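Local coordinates for protein rhamnosidase B (Bacillus sp., PDB 2OKX) that hydrolyses terminal, non-reducing alpha-L-rhamnose residues of rhamnosides as a family 78 glycoside hydrolase, probably with inversion at the anomeric carbon, at residues Q573-V577 and G578-N582; A584-N587 and Y588-G592; Y870-G873 and S874-G878. One frame throughout, in Å; residues are numbered along the deposited sequence.

Overall arrangement
All three contacts are local and follow one another along the chain, so none nests or crosses, and each closes a turn or two of backbone. Contact 1 forms where the loop after helix 544-559 runs into helix 577-590. Contact 2 lies farther along that helix, at its C-terminal end, its centre about 14 Å from that of contact 1. Contact 3 comes almost 280 residues later, on helix 868-876, its centre about 12 Å from that of contact 2. The two touch through an edge-to-face pair, with Tyr-589 CE1 3.6 Å from Tyr-870 CE1. Contact 1 stays about 6 Å from contact 3 at the nearest atoms. Contacts 2 and 3 thus join helix 577-590, begun at contact 1, to helix 868-876.

Contact 1. Residues Q573-V577 and G578-N582; sequences QVFWV and GDSRN
Ser-580 N donates to Trp-576 O over 3.3 Å with an N-H...O angle of 154°, a four-residue spacing that marks the turn in which the extended backbone of 574-576 goes over into helix 577-590. The serine side chain makes a second link one residue along. Its OG gives a hydrogen bond to Val-577 O at 2.6 Å, with the hydroxyl slightly tilted from the carbonyl plane. The first torsion of Ser-580, 76°, sets OG between the backbone N and the carbonyl carbon, from where it folds back to the preceding turn. CB of the same serine meets Phe-575 CE1 at 3.6 Å, lying at the edge of the ring and in its plane. Phe-575 CB points away from the helix; with CG anti to the backbone N (chi1 165°), the far end of the ring returns to the serine. With alanine in place of this serine, Val-577 O would probably lose its hydroxyl donor. Such a first turn, with a serine hydroxyl bonded back to the carbonyl three residues earlier, opens a helix of the (alpha/alpha)6 barrel. Asp-579 comes alongside Trp-576, where OD2 is 3.4 Å from the tryptophan CB. OD1 of the same carboxylate is hydrogen-bonded to a glycerol that was probably picked up during crystallisation. The indole of Trp-576 leads away, and NE1 is hydrogen-bonded to Glu-572 OE2. Directly after Ser-580, Arg-581 NH2 reaches Asn-582 OD1 at 3.1 Å, while NH1 forms salt bridges with Glu-639 and Glu-809, which would offset the buried positive charge. Those two acids lie on helices 627-644 and 801-813: Val-577 packs on Trp-633 of the first and Asn-582 on Phe-802 of the second, so the start of helix 577-590 is wedged between them.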
ATOM      1  N   GLN A 573       0.172   0.920   0.004  1.00 17.54           N
ATOM      2  CA  GLN A 573       1.260   1.514   0.787  1.00 18.70           C
ATOM      3  C   GLN A 573       0.854   1.468   2.265  1.00 20.24           C
ATOM      4  O   GLN A 573       1.192   2.359   3.053  1.00 21.09           O
ATOM      5  CB  GLN A 573       1.508   2.964   0.351  1.00 19.54           C
ATOM      6  CG  GLN A 573       2.106   3.108  -1.051  1.00 19.47           C
ATOM      7  CD  GLN A 573       2.029   4.532  -1.593  1.00 19.05           C
ATOM      8  OE1 GLN A 573       2.167   5.503  -0.850  1.00 19.62           O
ATOM      9  NE2 GLN A 573       1.827   4.654  -2.902  1.00 17.91           N
ATOM     10  N   VAL A 574       0.133   0.409   2.623  1.00 19.11           N
ATOM     11  CA  VAL A 574      -0.367   0.208   3.983  1.00 19.33           C
ATOM     12  C   VAL A 574       0.397  -0.849   4.776  1.00 19.43           C
ATOM     13  O   VAL A 574       0.770  -1.893   4.240  1.00 16.00           O
ATOM     14  CB  VAL A 574      -1.862  -0.209   3.950  1.00 19.94           C
ATOM     15  CG1 VAL A 574      -2.342  -0.598   5.349  1.00 20.75           C
ATOM     16  CG2 VAL A 574      -2.708   0.936   3.409  1.00 20.37           C
ATOM     17  N   PHE A 575       0.623  -0.576   6.059  1.00 18.98           N
ATOM     18  CA  PHE A 575       1.295  -1.545   6.904  1.00 19.84           C
ATOM     19  C   PHE A 575       0.279  -2.596   7.340  1.00 22.67           C
ATOM     20  O   PHE A 575      -0.451  -2.409   8.320  1.00 21.33           O
ATOM     21  CB  PHE A 575       1.921  -0.869   8.133  1.00 21.49           C
ATOM     22  CG  PHE A 575       2.315  -1.832   9.231  1.00 21.89           C
ATOM     23  CD1 PHE A 575       2.729  -3.131   8.935  1.00 20.63           C
ATOM     24  CD2 PHE A 575       2.265  -1.437  10.565  1.00 22.13           C
ATOM     25  CE1 PHE A 575       3.085  -4.020   9.955  1.00 22.89           C
ATOM     26  CE2 PHE A 575       2.618  -2.313  11.592  1.00 23.03           C
ATOM     27  CZ  PHE A 575       3.027  -3.609  11.285  1.00 23.43           C
ATOM     28  N   TRP A 576       0.217  -3.688   6.585  1.00 21.06           N
ATOM     29  CA  TRP A 576      -0.674  -4.786   6.916  1.00 21.86           C
ATOM     30  C   TRP A 576       0.135  -5.732   7.792  1.00 23.61           C
ATOM     31  O   TRP A 576       1.230  -6.158   7.424  1.00 21.06           O
ATOM     32  CB  TRP A 576      -1.152  -5.499   5.654  1.00 22.30           C
ATOM     33  CG  TRP A 576      -2.309  -4.820   4.974  1.00 22.50           C
ATOM     34  CD1 TRP A 576      -2.252  -3.855   4.006  1.00 22.78           C
ATOM     35  CD2 TRP A 576      -3.697  -5.111   5.169  1.00 20.94           C
ATOM     36  NE1 TRP A 576      -3.524  -3.539   3.576  1.00 21.89           N
ATOM     37  CE2 TRP A 576      -4.427  -4.299   4.274  1.00 20.83           C
ATOM     38  CE3 TRP A 576      -4.396  -5.990   6.010  1.00 21.85           C
ATOM     39  CZ2 TRP A 576      -5.824  -4.340   4.193  1.00 22.28           C
ATOM     40  CZ3 TRP A 576      -5.787  -6.031   5.929  1.00 22.03           C
ATOM     41  CH2 TRP A 576      -6.484  -5.212   5.025  1.00 21.51           C
ATOM     42  N   VAL A 577      -0.413  -6.045   8.959  1.00 23.69           N
ATOM     43  CA  VAL A 577       0.259  -6.895   9.931  1.00 23.18           C
ATOM     44  C   VAL A 577       0.610  -8.291   9.436  1.00 23.36           C
ATOM     45  O   VAL A 577       1.745  -8.741   9.596  1.00 23.94           O
ATOM     46  CB  VAL A 577      -0.590  -6.998  11.209  1.00 23.10           C
ATOM     47  CG1 VAL A 577       0.126  -7.842  12.259  1.00 22.13           C
ATOM     48  CG2 VAL A 577      -0.867  -5.595  11.741  1.00 22.49           C
ATOM     49  N   GLY A 578      -0.355  -8.976   8.835  1.00 22.00           N
ATOM     50  CA  GLY A 578      -0.091 -10.318   8.350  1.00 23.87           C
ATOM     51  C   GLY A 578       1.073 -10.386   7.382  1.00 24.76           C
ATOM     52  O   GLY A 578       1.950 -11.244   7.507  1.00 25.04           O
ATOM     53  N   ASP A 579       1.088  -9.479   6.410  1.00 22.93           N
ATOM     54  CA  ASP A 579       2.150  -9.451   5.410  1.00 22.69           C
ATOM     55  C   ASP A 579       3.528  -9.272   6.047  1.00 23.29           C
ATOM     56  O   ASP A 579       4.500  -9.917   5.645  1.00 22.77           O
ATOM     57  CB  ASP A 579       1.937  -8.297   4.418  1.00 22.00           C
ATOM     58  CG  ASP A 579       0.575  -8.326   3.746  1.00 22.89           C
ATOM     59  OD1 ASP A 579       0.514  -8.061   2.523  1.00 21.49           O
ATOM     60  OD2 ASP A 579      -0.434  -8.588   4.433  1.00 21.78           O
ATOM     61  N   SER A 580       3.600  -8.392   7.042  1.00 22.04           N
ATOM     62  CA  SER A 580       4.860  -8.076   7.704  1.00 21.90           C
ATOM     63  C   SER A 580       5.624  -9.246   8.317  1.00 19.58           C
ATOM     64  O   SER A 580       6.843  -9.177   8.440  1.00 19.65           O
ATOM     65  CB  SER A 580       4.637  -7.004   8.776  1.00 21.47           C
ATOM     66  OG  SER A 580       4.027  -7.550   9.930  1.00 23.56           O
ATOM     67  N   ARG A 581       4.931 -10.303   8.722  1.00 21.55           N
ATOM     68  CA  ARG A 581       5.629 -11.447   9.307  1.00 21.93           C
ATOM     69  C   ARG A 581       6.583 -12.052   8.278  1.00 22.08           C
ATOM     70  O   ARG A 581       7.764 -12.264   8.564  1.00 21.04           O
ATOM     71  CB  ARG A 581       4.636 -12.507   9.791  1.00 22.51           C
ATOM     72  CG  ARG A 581       5.293 -13.722  10.452  1.00 23.29           C
ATOM     73  CD  ARG A 581       5.562 -14.845   9.455  1.00 22.99           C
ATOM     74  NE  ARG A 581       6.333 -15.936  10.054  1.00 22.50           N
ATOM     75  CZ  ARG A 581       6.504 -17.133   9.494  1.00 24.83           C
ATOM     76  NH1 ARG A 581       7.220 -18.064  10.112  1.00 22.52           N
ATOM     77  NH2 ARG A 581       5.953 -17.405   8.319  1.00 24.64           N
ATOM     78  N   ASN A 582       6.076 -12.316   7.077  1.00 20.06           N
ATOM     79  CA  ASN A 582       6.910 -12.886   6.026  1.00 20.33           C
ATOM     80  C   ASN A 582       7.932 -11.865   5.545  1.00 19.16           C
ATOM     81  O   ASN A 582       9.095 -12.194   5.323  1.00 20.04           O
ATOM     82  CB  ASN A 582       6.053 -13.344   4.843  1.00 18.86           C
ATOM     83  CG  ASN A 582       5.231 -14.582   5.156  1.00 20.24           C
ATOM     84  OD1 ASN A 582       5.301 -15.136   6.255  1.00 21.18           O
ATOM     85  ND2 ASN A 582       4.447 -15.025   4.182  1.00 23.99           N
TER

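Contact 2. Residues A584-N587 and Y588-G592; sequences ALVN and YYVFG
Tyr-588 lays one face of its ring over Ala-584 O, the oxygen 3.3 Å above the plane and offset toward the rim. The same oxygen takes the Tyr-588 N-H at 2.9 Å, so ring and backbone of one residue both meet a single carbonyl. Leu-585 CD2 adds an apolar touch to Tyr-588 CD1 at 3.9 Å, and Val-586 CG1 lies 4.1 Å from Val-590 CG1. At the helix end, Asn-587 O accepts two donors from opposite faces of its plane: Phe-591 N at 2.8 Å and Gly-592 N at 2.7 Å. A chi1 of 152° turns the Asn-587 amide away from the backbone N, so that OD1 lies 3.6 Å from Phe-591 CB, and ND2 is hydrogen-bonded to Glu-593 O just beyond. In the next shell, His-643 stacks on the Tyr-588 ring, Val-597 of helix 595-603 packs against Ala-584, Asn-587 and Tyr-588, and Tyr-589 OH is hydrogen-bonded to Val-879 O. The four- and five-residue spacings to one carbonyl, the second of them from Gly-592, whose phi is positive (89°), mark a helix C terminus turning into its connecting loop, here in the (alpha/alpha)6 barrel of family 78 enzymes.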
ATOM      1  N   ALA A 584       9.348  -9.528   7.166  1.00 17.65           N
ATOM      2  CA  ALA A 584      10.434  -9.364   8.129  1.00 17.67           C
ATOM      3  C   ALA A 584      11.486 -10.452   7.938  1.00 16.69           C
ATOM      4  O   ALA A 584      12.681 -10.173   7.928  1.00 18.20           O
ATOM      5  CB  ALA A 584       9.886  -9.405   9.570  1.00 17.67           C
ATOM      6  N   LEU A 585      11.039 -11.696   7.800  1.00 17.14           N
ATOM      7  CA  LEU A 585      11.965 -12.811   7.613  1.00 17.63           C
ATOM      8  C   LEU A 585      12.792 -12.667   6.339  1.00 18.47           C
ATOM      9  O   LEU A 585      13.999 -12.922   6.345  1.00 17.43           O
ATOM     10  CB  LEU A 585      11.205 -14.137   7.579  1.00 19.12           C
ATOM     11  CG  LEU A 585      10.540 -14.562   8.892  1.00 20.46           C
ATOM     12  CD1 LEU A 585       9.713 -15.811   8.657  1.00 20.16           C
ATOM     13  CD2 LEU A 585      11.600 -14.810   9.955  1.00 19.33           C
ATOM     14  N   VAL A 586      12.151 -12.283   5.240  1.00 14.44           N
ATOM     15  CA  VAL A 586      12.890 -12.105   3.994  1.00 16.07           C
ATOM     16  C   VAL A 586      13.917 -11.000   4.209  1.00 16.10           C
ATOM     17  O   VAL A 586      15.076 -11.121   3.811  1.00 17.12           O
ATOM     18  CB  VAL A 586      11.959 -11.716   2.839  1.00 15.61           C
ATOM     19  CG1 VAL A 586      12.765 -11.477   1.575  1.00 14.22           C
ATOM     20  CG2 VAL A 586      10.941 -12.823   2.615  1.00 16.84           C
ATOM     21  N   ASN A 587      13.482  -9.929   4.858  1.00 15.94           N
ATOM     22  CA  ASN A 587      14.352  -8.801   5.161  1.00 16.26           C
ATOM     23  C   ASN A 587      15.600  -9.239   5.937  1.00 14.27           C
ATOM     24  O   ASN A 587      16.707  -8.779   5.653  1.00 14.47           O
ATOM     25  CB  ASN A 587      13.575  -7.760   5.974  1.00 15.93           C
ATOM     26  CG  ASN A 587      14.470  -6.940   6.879  1.00 18.30           C
ATOM     27  OD1 ASN A 587      15.318  -6.178   6.414  1.00 18.23           O
ATOM     28  ND2 ASN A 587      14.290  -7.100   8.188  1.00 16.32           N
ATOM     29  N   TYR A 588      15.423 -10.122   6.914  1.00 15.16           N
ATOM     30  CA  TYR A 588      16.557 -10.593   7.713  1.00 15.55           C
ATOM     31  C   TYR A 588      17.628 -11.218   6.827  1.00 15.72           C
ATOM     32  O   TYR A 588      18.828 -11.049   7.062  1.00 14.50           O
ATOM     33  CB  TYR A 588      16.098 -11.638   8.751  1.00 15.67           C
ATOM     34  CG  TYR A 588      15.187 -11.112   9.841  1.00 15.21           C
ATOM     35  CD1 TYR A 588      14.225 -11.937  10.421  1.00 16.12           C
ATOM     36  CD2 TYR A 588      15.282  -9.795  10.292  1.00 17.61           C
ATOM     37  CE1 TYR A 588      13.375 -11.471  11.415  1.00 18.36           C
ATOM     38  CE2 TYR A 588      14.435  -9.315  11.297  1.00 19.56           C
ATOM     39  CZ  TYR A 588      13.481 -10.159  11.848  1.00 19.32           C
ATOM     40  OH  TYR A 588      12.608  -9.691  12.804  1.00 19.84           O
ATOM     41  N   TYR A 589      17.199 -11.951   5.806  1.00 15.92           N
ATOM     42  CA  TYR A 589      18.163 -12.601   4.932  1.00 16.06           C
ATOM     43  C   TYR A 589      18.721 -11.751   3.797  1.00 16.69           C
ATOM     44  O   TYR A 589      19.878 -11.924   3.417  1.00 16.43           O
ATOM     45  CB  TYR A 589      17.575 -13.899   4.367  1.00 16.02           C
ATOM     46  CG  TYR A 589      17.740 -15.084   5.302  1.00 15.05           C
ATOM     47  CD1 TYR A 589      17.046 -15.146   6.507  1.00 14.24           C
ATOM     48  CD2 TYR A 589      18.620 -16.123   4.993  1.00 16.05           C
ATOM     49  CE1 TYR A 589      17.226 -16.215   7.392  1.00 15.96           C
ATOM     50  CE2 TYR A 589      18.806 -17.199   5.869  1.00 14.53           C
ATOM     51  CZ  TYR A 589      18.106 -17.235   7.064  1.00 16.77           C
ATOM     52  OH  TYR A 589      18.281 -18.290   7.932  1.00 18.34           O
ATOM     53  N   VAL A 590      17.929 -10.827   3.264  1.00 16.30           N
ATOM     54  CA  VAL A 590      18.421 -10.013   2.153  1.00 16.19           C
ATOM     55  C   VAL A 590      18.973  -8.636   2.521  1.00 15.90           C
ATOM     56  O   VAL A 590      19.827  -8.109   1.806  1.00 15.63           O
ATOM     57  CB  VAL A 590      17.335  -9.842   1.065  1.00 18.94           C
ATOM     58  CG1 VAL A 590      16.770 -11.208   0.682  1.00 16.83           C
ATOM     59  CG2 VAL A 590      16.241  -8.916   1.547  1.00 21.04           C
ATOM     60  N   PHE A 591      18.501  -8.057   3.625  1.00 14.87           N
ATOM     61  CA  PHE A 591      18.973  -6.736   4.050  1.00 15.55           C
ATOM     62  C   PHE A 591      19.557  -6.702   5.465  1.00 15.42           C
ATOM     63  O   PHE A 591      20.596  -6.082   5.691  1.00 16.31           O
ATOM     64  CB  PHE A 591      17.843  -5.708   3.950  1.00 14.69           C
ATOM     65  CG  PHE A 591      17.314  -5.526   2.559  1.00 16.18           C
ATOM     66  CD1 PHE A 591      18.175  -5.244   1.507  1.00 16.55           C
ATOM     67  CD2 PHE A 591      15.951  -5.636   2.301  1.00 17.50           C
ATOM     68  CE1 PHE A 591      17.691  -5.073   0.213  1.00 18.90           C
ATOM     69  CE2 PHE A 591      15.453  -5.467   1.011  1.00 15.86           C
ATOM     70  CZ  PHE A 591      16.326  -5.185  -0.034  1.00 17.00           C
ATOM     71  N   GLY A 592      18.875  -7.347   6.408  1.00 15.91           N
ATOM     72  CA  GLY A 592      19.350  -7.392   7.785  1.00 17.87           C
ATOM     73  C   GLY A 592      18.902  -6.263   8.701  1.00 20.87           C
ATOM     74  O   GLY A 592      19.462  -6.083   9.784  1.00 19.01           O
TER

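Contact 3. Residues Y870-G873 and S874-G878; sequences YFLG and SSILG
Tyr-870 and Phe-871 face Ser-874 and Ser-875 one turn on, in an intrahelical contact at the C-terminal end of helix 868-876, just before strand 879-881. Ser-874 N donates to Tyr-870 O at 3.0 Å. In one of the two deposited conformers of Ser-874, and so with some doubt, OG also donates to that oxygen at 2.8 Å, 43° out of the carbonyl plane, and sits over one face of the Tyr-870 ring. The spacing then widens. Phe-871 O takes both Ser-875 N and, at 3.3 Å, Ile-876 N, while Leu-877 N reaches Leu-872 O at 2.8 Å; such five-residue bonds define a pi-type turn. Gly-878, with phi 106°, then breaks from helical geometry. Ser-875 OG, beside its own backbone N (chi1 -71°), lies at the edge of the Phe-871 ring, 3.6 Å from CD2, and its hydroxyl is hydrogen-bonded to Glu-812 OE2. Tyr-870 CD2 stands over the centre of that ring, which also meets Phe-805 and Tyr-808 edge-to-face. Leu-872 and Ile-876 run side by side (CD2 to CG1, 4.1 Å), both resting on Leu-821 of helix 817-833.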
ATOM      1  N   TYR A 870      13.940 -15.739   1.343  1.00 16.03           N
ATOM      2  CA  TYR A 870      14.200 -16.340   2.645  1.00 16.92           C
ATOM      3  C   TYR A 870      14.621 -17.802   2.516  1.00 17.13           C
ATOM      4  O   TYR A 870      15.638 -18.205   3.072  1.00 16.78           O
ATOM      5  CB  TYR A 870      12.949 -16.255   3.521  1.00 16.61           C
ATOM      6  CG  TYR A 870      13.023 -17.068   4.806  1.00 17.95           C
ATOM      7  CD1 TYR A 870      13.784 -16.633   5.894  1.00 19.31           C
ATOM      8  CD2 TYR A 870      12.317 -18.261   4.929  1.00 18.75           C
ATOM      9  CE1 TYR A 870      13.837 -17.375   7.086  1.00 21.00           C
ATOM     10  CE2 TYR A 870      12.361 -19.010   6.108  1.00 22.84           C
ATOM     11  CZ  TYR A 870      13.121 -18.560   7.180  1.00 22.64           C
ATOM     12  OH  TYR A 870      13.140 -19.297   8.344  1.00 24.95           O
ATOM     13  N   PHE A 871      13.849 -18.593   1.771  1.00 14.70           N
ATOM     14  CA  PHE A 871      14.149 -20.015   1.648  1.00 15.13           C
ATOM     15  C   PHE A 871      15.414 -20.426   0.916  1.00 14.98           C
ATOM     16  O   PHE A 871      16.017 -21.441   1.267  1.00 14.66           O
ATOM     17  CB  PHE A 871      12.946 -20.768   1.058  1.00 13.95           C
ATOM     18  CG  PHE A 871      11.745 -20.765   1.955  1.00 16.65           C
ATOM     19  CD1 PHE A 871      10.755 -19.798   1.812  1.00 15.09           C
ATOM     20  CD2 PHE A 871      11.649 -21.674   3.005  1.00 14.57           C
ATOM     21  CE1 PHE A 871       9.690 -19.730   2.704  1.00 15.37           C
ATOM     22  CE2 PHE A 871      10.589 -21.615   3.904  1.00 17.18           C
ATOM     23  CZ  PHE A 871       9.607 -20.640   3.756  1.00 17.74           C
ATOM     24  N   LEU A 872      15.832 -19.663  -0.090  1.00 13.86           N
ATOM     25  CA  LEU A 872      17.041 -20.030  -0.817  1.00 14.47           C
ATOM     26  C   LEU A 872      18.255 -19.933   0.106  1.00 16.70           C
ATOM     27  O   LEU A 872      19.115 -20.813   0.102  1.00 15.11           O
ATOM     28  CB  LEU A 872      17.223 -19.145  -2.060  1.00 13.78           C
ATOM     29  CG  LEU A 872      16.138 -19.357  -3.128  1.00 15.98           C
ATOM     30  CD1 LEU A 872      16.362 -18.419  -4.319  1.00 11.29           C
ATOM     31  CD2 LEU A 872      16.158 -20.815  -3.586  1.00 15.36           C
ATOM     32  N   GLY A 873      18.316 -18.876   0.908  1.00 16.09           N
ATOM     33  CA  GLY A 873      19.437 -18.734   1.823  1.00 15.65           C
ATOM     34  C   GLY A 873      19.337 -19.652   3.038  1.00 15.93           C
ATOM     35  O   GLY A 873      20.352 -20.141   3.537  1.00 16.07           O
ATOM     36  N   SER A 874      18.118 -19.905   3.509  1.00 16.18           N
ATOM     37  CA  SER A 874      17.919 -20.743   4.692  1.00 17.13           C
ATOM     38  C   SER A 874      17.825 -22.245   4.420  1.00 19.11           C
ATOM     39  O   SER A 874      18.582 -23.042   4.984  1.00 20.15           O
ATOM     40  CB  SER A 874      16.673 -20.286   5.460  0.53 16.85           C
ATOM     41  OG  SER A 874      15.493 -20.473   4.701  0.53 15.32           O
ATOM     42  N   SER A 875      16.899 -22.637   3.555  1.00 18.81           N
ATOM     43  CA  SER A 875      16.703 -24.049   3.255  1.00 18.23           C
ATOM     44  C   SER A 875      17.722 -24.689   2.318  1.00 18.81           C
ATOM     45  O   SER A 875      18.088 -25.850   2.502  1.00 20.15           O
ATOM     46  CB  SER A 875      15.303 -24.262   2.671  1.00 17.70           C
ATOM     47  OG  SER A 875      14.301 -24.088   3.658  1.00 20.31           O
ATOM     48  N   ILE A 876      18.177 -23.932   1.324  1.00 17.44           N
ATOM     49  CA  ILE A 876      19.103 -24.438   0.307  1.00 15.98           C
ATOM     50  C   ILE A 876      20.580 -24.138   0.554  1.00 16.66           C
ATOM     51  O   ILE A 876      21.396 -25.059   0.648  1.00 17.58           O
ATOM     52  CB  ILE A 876      18.698 -23.881  -1.085  1.00 16.62           C
ATOM     53  CG1 ILE A 876      17.193 -24.072  -1.293  1.00 15.94           C
ATOM     54  CG2 ILE A 876      19.478 -24.575  -2.188  1.00 13.95           C
ATOM     55  CD1 ILE A 876      16.719 -25.506  -1.186  1.00 16.55           C
ATOM     56  N   LEU A 877      20.937 -22.860   0.631  1.00 15.00           N
ATOM     57  CA  LEU A 877      22.328 -22.502   0.890  1.00 15.88           C
ATOM     58  C   LEU A 877      22.722 -23.191   2.200  1.00 17.53           C
ATOM     59  O   LEU A 877      23.851 -23.662   2.352  1.00 17.32           O
ATOM     60  CB  LEU A 877      22.476 -20.991   1.038  1.00 12.25           C
ATOM     61  CG  LEU A 877      23.908 -20.512   1.285  1.00 13.77           C
ATOM     62  CD1 LEU A 877      24.804 -20.848   0.084  1.00 13.35           C
ATOM     63  CD2 LEU A 877      23.882 -19.011   1.529  1.00 15.85           C
ATOM     64  N   GLY A 878      21.779 -23.223   3.140  1.00 17.92           N
ATOM     65  CA  GLY A 878      22.005 -23.894   4.411  1.00 17.76           C
ATOM     66  C   GLY A 878      22.229 -23.066   5.662  1.00 17.59           C
ATOM     67  O   GLY A 878      22.603 -23.620   6.693  1.00 19.41           O
TER